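Local coordinates for lipid-transfer protein (Thermomonospora curvata, PDB 6OK1), which is of unknown precise function but belongs to the thiolase superfamily, with N- and C-terminal halves related to those of thiolases, at residues A[85-90]-A[374-379]; A[290-295]-A[352-357]; A[294-299]-A[342-347]. One frame throughout, in Å; residues are numbered along the deposited sequence.

Interaction 1: residues A[85-90]-A[374-379]; sequences AACGTV and VTAGTG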
loop_
_atom_site.group_PDB
_atom_site.type_symbol
_atom_site.label_atom_id
_atom_site.label_comp_id
_atom_site.label_asym_id
_atom_site.label_seq_id
_atom_site.Cartn_x
_atom_site.Cartn_y
_atom_site.Cartn_z
ATOM N N ALA A 85 7.553 1.447 -7.820
ATOM C CA ALA A 85 7.760 1.867 -6.451
ATOM C C ALA A 85 9.199 1.790 -5.949
ATOM O O ALA A 85 9.481 2.313 -4.865
ATOM C CB ALA A 85 6.897 0.988 -5.525
ATOM N N ALA A 86 10.102 1.122 -6.663
ATOM C CA ALA A 86 11.365 0.726 -6.056
ATOM C C ALA A 86 12.113 1.914 -5.470
ATOM O O ALA A 86 12.560 1.874 -4.319
ATOM C CB ALA A 86 12.232 0.006 -7.093
ATOM N N CYS A 87 12.283 2.976 -6.258
ATOM C CA CYS A 87 13.015 4.141 -5.769
ATOM C C CYS A 87 12.171 4.957 -4.789
ATOM O O CYS A 87 12.718 5.593 -3.876
ATOM C CB CYS A 87 13.453 4.977 -6.958
ATOM S SG CYS A 87 14.776 4.170 -7.907
ATOM N N GLY A 88 10.849 4.914 -4.948
ATOM C CA GLY A 88 9.960 5.529 -3.980
ATOM C C GLY A 88 10.113 4.990 -2.572
ATOM O O GLY A 88 9.960 5.743 -1.604
ATOM N N THR A 89 10.436 3.694 -2.419
ATOM C CA THR A 89 10.612 3.184 -1.061
ATOM C C THR A 89 11.791 3.868 -0.396
ATOM O O THR A 89 11.757 4.191 0.801
ATOM C CB THR A 89 10.796 1.659 -1.014
ATOM O OG1 THR A 89 12.057 1.281 -1.585
ATOM C CG2 THR A 89 9.633 0.929 -1.671
ATOM N N VAL A 90 12.836 4.151 -1.179
ATOM C CA VAL A 90 13.984 4.858 -0.641
ATOM C C VAL A 90 13.663 6.334 -0.393
ATOM O O VAL A 90 14.142 6.908 0.588
ATOM C CB VAL A 90 15.188 4.682 -1.576
ATOM C CG1 VAL A 90 16.377 5.523 -1.074
ATOM C CG2 VAL A 90 15.585 3.211 -1.647
ATOM N N VAL A 374 19.282 6.286 -10.839
ATOM C CA VAL A 374 18.547 5.024 -10.848
ATOM C C VAL A 374 17.084 5.315 -11.129
ATOM O O VAL A 374 16.498 6.213 -10.516
ATOM C CB VAL A 374 18.673 4.258 -9.520
ATOM C CG1 VAL A 374 17.965 2.880 -9.666
ATOM C CG2 VAL A 374 20.091 4.125 -9.117
ATOM N N THR A 375 16.488 4.556 -12.043
ATOM C CA THR A 375 15.054 4.661 -12.292
ATOM C C THR A 375 14.312 3.422 -11.821
ATOM O O THR A 375 14.862 2.326 -11.746
ATOM C CB THR A 375 14.732 4.874 -13.778
ATOM O OG1 THR A 375 15.207 3.763 -14.550
ATOM C CG2 THR A 375 15.376 6.146 -14.273
ATOM N N ALA A 376 13.018 3.606 -11.588
ATOM C CA ALA A 376 12.126 2.509 -11.244
ATOM C C ALA A 376 11.233 2.141 -12.440
ATOM O O ALA A 376 11.538 2.488 -13.588
ATOM C CB ALA A 376 11.338 2.901 -9.996
ATOM N N GLY A 377 10.147 1.419 -12.166
ATOM C CA GLY A 377 9.397 0.758 -13.222
ATOM C C GLY A 377 8.815 1.732 -14.234
ATOM O O GLY A 377 8.370 2.826 -13.891
ATOM N N THR A 378 8.784 1.299 -15.495
ATOM C CA THR A 378 8.323 2.123 -16.595
ATOM C C THR A 378 6.936 1.692 -17.069
ATOM O O THR A 378 6.575 0.501 -17.055
ATOM C CB THR A 378 9.339 2.059 -17.740
ATOM O OG1 THR A 378 9.672 0.695 -17.979
ATOM C CG2 THR A 378 10.606 2.772 -17.356
ATOM N N GLY A 379 6.148 2.684 -17.489
ATOM C CA GLY A 379 4.766 2.477 -17.844
ATOM C C GLY A 379 3.796 2.680 -16.707
ATOM O O GLY A 379 2.585 2.631 -16.928
#

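Interaction 2: residues A[290-295]-A[352-357]; sequences AAILYD and AEAVRL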
loop_
_atom_site.group_PDB
_atom_site.type_symbol
_atom_site.label_atom_id
_atom_site.label_comp_id
_atom_site.label_asym_id
_atom_site.label_seq_id
_atom_site.Cartn_x
_atom_site.Cartn_y
_atom_site.Cartn_z
ATOM N N ALA A 290 26.955 7.271 -14.200
ATOM C CA ALA A 290 26.450 5.947 -14.534
ATOM C C ALA A 290 24.936 5.972 -14.376
ATOM O O ALA A 290 24.403 6.796 -13.632
ATOM C CB ALA A 290 27.062 4.876 -13.631
ATOM N N ALA A 291 24.249 5.051 -15.065
ATOM C CA ALA A 291 22.794 4.957 -14.935
ATOM C C ALA A 291 22.335 3.517 -14.771
ATOM O O ALA A 291 22.791 2.617 -15.482
ATOM C CB ALA A 291 22.083 5.559 -16.150
ATOM N N ILE A 292 21.392 3.314 -13.859
ATOM C CA ILE A 292 20.715 2.038 -13.697
ATOM C C ILE A 292 19.294 2.285 -14.197
ATOM O O ILE A 292 18.500 2.927 -13.503
ATOM C CB ILE A 292 20.742 1.557 -12.242
ATOM C CG1 ILE A 292 22.177 1.434 -11.693
ATOM C CG2 ILE A 292 19.944 0.231 -12.105
ATOM C CD1 ILE A 292 23.078 0.476 -12.431
ATOM N N LEU A 293 18.999 1.844 -15.429
ATOM C CA LEU A 293 17.762 2.179 -16.129
ATOM C C LEU A 293 16.881 0.939 -16.177
ATOM O O LEU A 293 17.265 -0.087 -16.755
ATOM C CB LEU A 293 18.046 2.722 -17.533
ATOM C CG LEU A 293 18.858 4.024 -17.538
ATOM C CD1 LEU A 293 19.045 4.493 -18.992
ATOM C CD2 LEU A 293 18.191 5.110 -16.673
ATOM N N TYR A 294 15.712 1.037 -15.536
ATOM C CA TYR A 294 14.794 -0.088 -15.408
ATOM C C TYR A 294 14.494 -0.699 -16.765
ATOM O O TYR A 294 14.098 -0.006 -17.713
ATOM C CB TYR A 294 13.510 0.398 -14.755
ATOM C CG TYR A 294 12.645 -0.664 -14.099
ATOM C CD1 TYR A 294 11.748 -1.424 -14.840
ATOM C CD2 TYR A 294 12.667 -0.820 -12.723
ATOM C CE1 TYR A 294 10.903 -2.339 -14.199
ATOM C CE2 TYR A 294 11.843 -1.716 -12.084
ATOM C CZ TYR A 294 10.956 -2.462 -12.821
ATOM O OH TYR A 294 10.139 -3.353 -12.163
ATOM N N ASP A 295 14.614 -2.017 -16.828
ATOM C CA ASP A 295 14.755 -2.709 -18.097
ATOM C C ASP A 295 14.112 -4.085 -18.030
ATOM O O ASP A 295 14.663 -5.062 -18.545
ATOM C CB ASP A 295 16.223 -2.839 -18.477
ATOM C CG ASP A 295 16.990 -3.687 -17.497
ATOM O OD1 ASP A 295 16.712 -3.563 -16.291
ATOM O OD2 ASP A 295 17.864 -4.460 -17.937
ATOM N N ALA A 352 20.624 -1.478 -5.389
ATOM C CA ALA A 352 21.816 -2.037 -4.752
ATOM C C ALA A 352 23.048 -1.861 -5.633
ATOM O O ALA A 352 24.125 -1.524 -5.137
ATOM C CB ALA A 352 21.584 -3.506 -4.434
ATOM N N GLU A 353 22.914 -2.099 -6.948
ATOM C CA GLU A 353 24.055 -1.917 -7.842
ATOM C C GLU A 353 24.518 -0.468 -7.844
ATOM O O GLU A 353 25.720 -0.199 -7.845
ATOM C CB GLU A 353 23.715 -2.368 -9.266
ATOM C CG GLU A 353 24.784 -2.040 -10.321
ATOM C CD GLU A 353 26.085 -2.834 -10.152
ATOM O OE1 GLU A 353 26.160 -3.762 -9.320
ATOM O OE2 GLU A 353 27.039 -2.510 -10.876
ATOM N N ALA A 354 23.577 0.481 -7.826
ATOM C CA ALA A 354 23.944 1.893 -7.757
ATOM C C ALA A 354 24.760 2.180 -6.507
ATOM O O ALA A 354 25.718 2.962 -6.535
ATOM C CB ALA A 354 22.673 2.744 -7.782
ATOM N N VAL A 355 24.384 1.560 -5.396
ATOM C CA VAL A 355 25.140 1.714 -4.161
ATOM C C VAL A 355 26.562 1.186 -4.344
ATOM O O VAL A 355 27.545 1.833 -3.952
ATOM C CB VAL A 355 24.414 1.002 -3.006
ATOM C CG1 VAL A 355 25.314 0.937 -1.753
ATOM C CG2 VAL A 355 23.071 1.710 -2.668
ATOM N N ARG A 356 26.701 0.013 -4.962
ATOM C CA ARG A 356 28.043 -0.517 -5.203
ATOM C C ARG A 356 28.865 0.422 -6.065
ATOM O O ARG A 356 30.063 0.618 -5.813
ATOM C CB ARG A 356 27.963 -1.892 -5.854
ATOM C CG ARG A 356 27.387 -2.960 -4.975
ATOM C CD ARG A 356 27.469 -4.313 -5.702
ATOM N NE ARG A 356 26.524 -5.248 -5.159
ATOM C CZ ARG A 356 25.374 -5.606 -5.721
ATOM N NH1 ARG A 356 25.001 -5.183 -6.933
ATOM N NH2 ARG A 356 24.629 -6.451 -5.054
ATOM N N LEU A 357 28.249 1.001 -7.099
ATOM C CA LEU A 357 28.983 1.916 -7.965
ATOM C C LEU A 357 29.518 3.098 -7.160
ATOM O O LEU A 357 30.690 3.483 -7.315
ATOM C CB LEU A 357 28.080 2.382 -9.110
ATOM C CG LEU A 357 27.757 1.348 -10.195
ATOM C CD1 LEU A 357 26.567 1.815 -11.063
ATOM C CD2 LEU A 357 28.950 1.093 -11.061
#

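Interaction 3: residues A[294-299]-A[342-347]; sequences YDHFTP and EAYIHG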
loop_
_atom_site.group_PDB
_atom_site.type_symbol
_atom_site.label_atom_id
_atom_site.label_comp_id
_atom_site.label_asym_id
_atom_site.label_seq_id
_atom_site.Cartn_x
_atom_site.Cartn_y
_atom_site.Cartn_z
ATOM N N TYR A 294 15.712 1.037 -15.536
ATOM C CA TYR A 294 14.794 -0.088 -15.408
ATOM C C TYR A 294 14.494 -0.699 -16.765
ATOM O O TYR A 294 14.098 -0.006 -17.713
ATOM C CB TYR A 294 13.510 0.398 -14.755
ATOM C CG TYR A 294 12.645 -0.664 -14.099
ATOM C CD1 TYR A 294 11.748 -1.424 -14.840
ATOM C CD2 TYR A 294 12.667 -0.820 -12.723
ATOM C CE1 TYR A 294 10.903 -2.339 -14.199
ATOM C CE2 TYR A 294 11.843 -1.716 -12.084
ATOM C CZ TYR A 294 10.956 -2.462 -12.821
ATOM O OH TYR A 294 10.139 -3.353 -12.163
ATOM N N ASP A 295 14.614 -2.017 -16.828
ATOM C CA ASP A 295 14.755 -2.709 -18.097
ATOM C C ASP A 295 14.112 -4.085 -18.030
ATOM O O ASP A 295 14.663 -5.062 -18.545
ATOM C CB ASP A 295 16.223 -2.839 -18.477
ATOM C CG ASP A 295 16.990 -3.687 -17.497
ATOM O OD1 ASP A 295 16.712 -3.563 -16.291
ATOM O OD2 ASP A 295 17.864 -4.460 -17.937
ATOM N N HIS A 296 12.934 -4.192 -17.403
ATOM C CA HIS A 296 12.220 -5.469 -17.475
ATOM C C HIS A 296 11.808 -5.775 -18.903
ATOM O O HIS A 296 11.741 -6.946 -19.289
ATOM C CB HIS A 296 11.032 -5.530 -16.528
ATOM C CG HIS A 296 9.954 -4.537 -16.803
ATOM N ND1 HIS A 296 10.189 -3.311 -17.383
ATOM C CD2 HIS A 296 8.620 -4.588 -16.554
ATOM C CE1 HIS A 296 9.054 -2.636 -17.454
ATOM N NE2 HIS A 296 8.086 -3.394 -16.973
ATOM N N PHE A 297 11.633 -4.733 -19.717
ATOM C CA PHE A 297 11.544 -4.822 -21.170
ATOM C C PHE A 297 12.500 -3.790 -21.747
ATOM O O PHE A 297 12.618 -2.679 -21.220
ATOM C CB PHE A 297 10.106 -4.560 -21.655
ATOM C CG PHE A 297 9.120 -5.556 -21.134
ATOM C CD1 PHE A 297 9.005 -6.807 -21.717
ATOM C CD2 PHE A 297 8.337 -5.258 -20.028
ATOM C CE1 PHE A 297 8.113 -7.737 -21.216
ATOM C CE2 PHE A 297 7.454 -6.191 -19.534
ATOM C CZ PHE A 297 7.335 -7.416 -20.131
ATOM N N THR A 298 13.156 -4.125 -22.835
ATOM C CA THR A 298 14.151 -3.217 -23.383
ATOM C C THR A 298 13.644 -1.914 -23.985
ATOM O O THR A 298 14.376 -0.925 -23.952
ATOM C CB THR A 298 14.943 -3.927 -24.469
ATOM O OG1 THR A 298 14.024 -4.448 -25.443
ATOM C CG2 THR A 298 15.832 -5.032 -23.855
ATOM N N PRO A 299 12.477 -1.866 -24.641
ATOM C CA PRO A 299 12.218 -0.688 -25.489
ATOM C C PRO A 299 12.095 0.604 -24.728
ATOM O O PRO A 299 12.430 1.654 -25.282
ATOM C CB PRO A 299 10.912 -1.036 -26.200
ATOM C CG PRO A 299 10.884 -2.547 -26.185
ATOM C CD PRO A 299 11.482 -2.930 -24.869
ATOM N N GLU A 342 20.473 -9.720 -14.684
ATOM C CA GLU A 342 20.782 -10.182 -13.324
ATOM C C GLU A 342 19.568 -10.896 -12.738
ATOM O O GLU A 342 19.609 -12.103 -12.485
ATOM C CB GLU A 342 21.223 -9.024 -12.423
ATOM C CG GLU A 342 21.495 -9.506 -10.993
ATOM C CD GLU A 342 21.975 -8.418 -10.064
ATOM O OE1 GLU A 342 21.124 -7.649 -9.607
ATOM O OE2 GLU A 342 23.181 -8.344 -9.769
ATOM N N ALA A 343 18.478 -10.163 -12.525
ATOM C CA ALA A 343 17.319 -10.695 -11.832
ATOM C C ALA A 343 16.231 -9.638 -11.840
ATOM O O ALA A 343 16.527 -8.439 -11.805
ATOM C CB ALA A 343 17.638 -11.069 -10.379
ATOM N N TYR A 344 14.984 -10.097 -11.852
ATOM C CA TYR A 344 13.809 -9.220 -11.829
ATOM C C TYR A 344 13.299 -9.137 -10.391
ATOM O O TYR A 344 12.365 -9.830 -9.995
ATOM C CB TYR A 344 12.741 -9.759 -12.771
ATOM C CG TYR A 344 11.521 -8.888 -13.007
ATOM C CD1 TYR A 344 11.587 -7.496 -12.972
ATOM C CD2 TYR A 344 10.306 -9.479 -13.289
ATOM C CE1 TYR A 344 10.439 -6.722 -13.221
ATOM C CE2 TYR A 344 9.169 -8.725 -13.542
ATOM C CZ TYR A 344 9.252 -7.343 -13.510
ATOM O OH TYR A 344 8.124 -6.607 -13.779
ATOM N N ILE A 345 13.930 -8.266 -9.591
ATOM C CA ILE A 345 13.432 -7.996 -8.249
ATOM C C ILE A 345 12.740 -6.630 -8.258
ATOM O O ILE A 345 12.892 -5.815 -7.335
ATOM C CB ILE A 345 14.557 -8.066 -7.204
ATOM C CG1 ILE A 345 15.494 -9.254 -7.502
ATOM C CG2 ILE A 345 13.945 -8.191 -5.824
ATOM C CD1 ILE A 345 14.816 -10.644 -7.440
ATOM N N HIS A 346 11.946 -6.403 -9.308
ATOM C CA HIS A 346 11.148 -5.191 -9.485
ATOM C C HIS A 346 11.959 -3.943 -9.137
ATOM O O HIS A 346 11.456 -3.022 -8.472
ATOM C CB HIS A 346 9.859 -5.279 -8.668
ATOM C CG HIS A 346 8.933 -6.364 -9.122
ATOM N ND1 HIS A 346 7.625 -6.455 -8.693
ATOM C CD2 HIS A 346 9.125 -7.408 -9.965
ATOM C CE1 HIS A 346 7.051 -7.506 -9.257
ATOM N NE2 HIS A 346 7.942 -8.103 -10.028
ATOM N N GLY A 347 13.211 -3.897 -9.625
ATOM C CA GLY A 347 14.060 -2.717 -9.580
ATOM C C GLY A 347 14.924 -2.587 -8.344
ATOM O O GLY A 347 15.904 -1.832 -8.357
HETATM O O HOH W 1 7.930 -4.060 -13.429
#

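Interaction 1: residues A[85-90]-A[374-379]
The carbonyl oxygen of A86, a residue whose methyl packs against that of A376, is gripped twice from within its own helix. The T89 hydroxyl donates to it, with OG1 2.8 Å from A86 O, and T89 N adds a weak bond. The T89 side chain thus bonds back to a carbonyl three residues earlier, while the methyl of A86 is what meets A376. No hydrogen bond crosses the contact, which is van der Waals packing: A86 CB lies 4.2 Å from A376 CB, and the same A376 methyl rests 3.9 Å from C87 N.

C87 carries the larger share. Its sulfur stands opposite the carbonyl carbon about CA–CB (chi1 -71°), which extends it to the end of strand 371-375, where SG is 3.9 Å from V374 CG1 and 3.7 Å from V374 O. The T375 hydroxyl is hydrogen-bonded to Q304.

The contact thus joins the start of helix 86-98, in the N-terminal thiolase-like half, to a strand end of the C-terminal half. S383 and L385 of strand 382-388 also touch C87, M348 and I351 of helix 348-359 touch A86 and C87 respectively, and F54 of strand 50-54 touches A86.

Interaction 2: residues A[290-295]-A[352-357]
E353, whose CG touches I292 across the contact, lays one carboxylate oxygen at the edge of the R356 guanidinium, only 9° out of its plane. R356 NH1 stands 3.0 Å from E353 OE1 in a salt bridge that uses the anti lone pair of that oxygen. Over one guanidinium face, offset toward its rim, is the carbonyl oxygen of A352. The other carboxylate oxygen, OE2, is hydrogen-bonded by T335 and S362, so both carboxylate oxygens have partners, and the nearby guanidinium would be expected to stabilise the negative charge.

The setting is a beta-alpha-beta crossover of the thiolase fold. Strand 290-292 and strand 371-375 are parallel neighbours in the sheet, and helix 348-359 lies on the connection between them, running nearly antiparallel to strand 290-292 at 163° with the short axes 8.9 Å apart.

Helix and strand meet through hydrocarbon alone. I292 does most of the work: with CG1 opposite the carbonyl carbon (chi1 -57°), the CG1–CD1 arm reaches the helix. It crosses the E353 chain at about a right angle, CD1 lying 3.7 Å from E353 CG, before the bend at chi2 of E353 carries the carboxylate off to its polar partners. One carbon nearer the backbone, I292 CG1 is 4.2 Å from A354 CB, a methyl that also touches V372 and V374 of the adjoining strand.

One turn on, L357 extends the seam to the beginning of the strand segment. A single methyl, L357 CD1, is shared between two strand residues, 4.0 Å from I292 CD1 and the same 4.0 Å from A290 CB.

Interaction 3: residues A[294-299]-A[342-347]
Y294 and Y344 are joined by water, and this bridge is the polar part of the contact. The molecule is 2.6 Å from Y294 OH and equally 2.6 Å from Y344 OH, lying in the plane of the Y344 ring at its edge. No direct hydrogen bond crosses between the segments.

Van der Waals contact supplies the rest. Y294, with CG trans to the backbone nitrogen (chi1 -159°), brings its ring and hydroxyl against H346 and G347. Its CE2 comes to 3.5 Å from G347 CA, an approach possible because the glycine presents bare backbone at a positive phi. The hydroxyl oxygen goes further, with Y294 OH 3.4 Å from H346 CA, and also lies at the edge of the Y344 ring. G347 is the N-cap residue of helix 348-359, and its nitrogen donates to Q339.

Aromatic contacts form the third group. H296 and Y344 run side by side in the same direction; their planes meet at 32° without forming a stack. H296 CB is 3.6 Å from Y344 CE1, and H296 CD2 is 3.5 Å from Y344 OH. Y294 meets H296 edge-to-face, with CE1 over the rim of one imidazole face, and F297 CD2 lies over the centre of the opposite face, which should restrict the rotation of the imidazole. H346 places CD2 over the centre of a Y344 face, 3.5 Å above the plane, while its NE2 is hydrogen-bonded to E113.

Both segments are loops, one following strand 290-292 and the other leading into helix 348-359. In thiolases, loops in the corresponding places of the C-terminal half line the active-site pocket, and this cluster of histidines and tyrosines is consistent with such a site.

Along the chain, interactions 2 and 3 are nested inside the loop closed by interaction 1. Interactions 1 and 2 meet in the sheet, where T375 N is 3.0 Å from I292 O. Where the strand of interaction 2 runs out into the loop of interaction 3, T375 OG1 lies 2.9 Å from Y294 N. Interaction 3 also leans directly on interaction 1: Y294 CD2 is 3.4 Å from G377 N, and H346 O is 3.4 Å from A86 CB. Interaction 3 probably belongs to the thiolase-type pocket, with interactions 1 and 2 in the sheet-and-helix framework beside it. The sodium ion, bound by V48, I70 and E72, involves no residue of the three contacts.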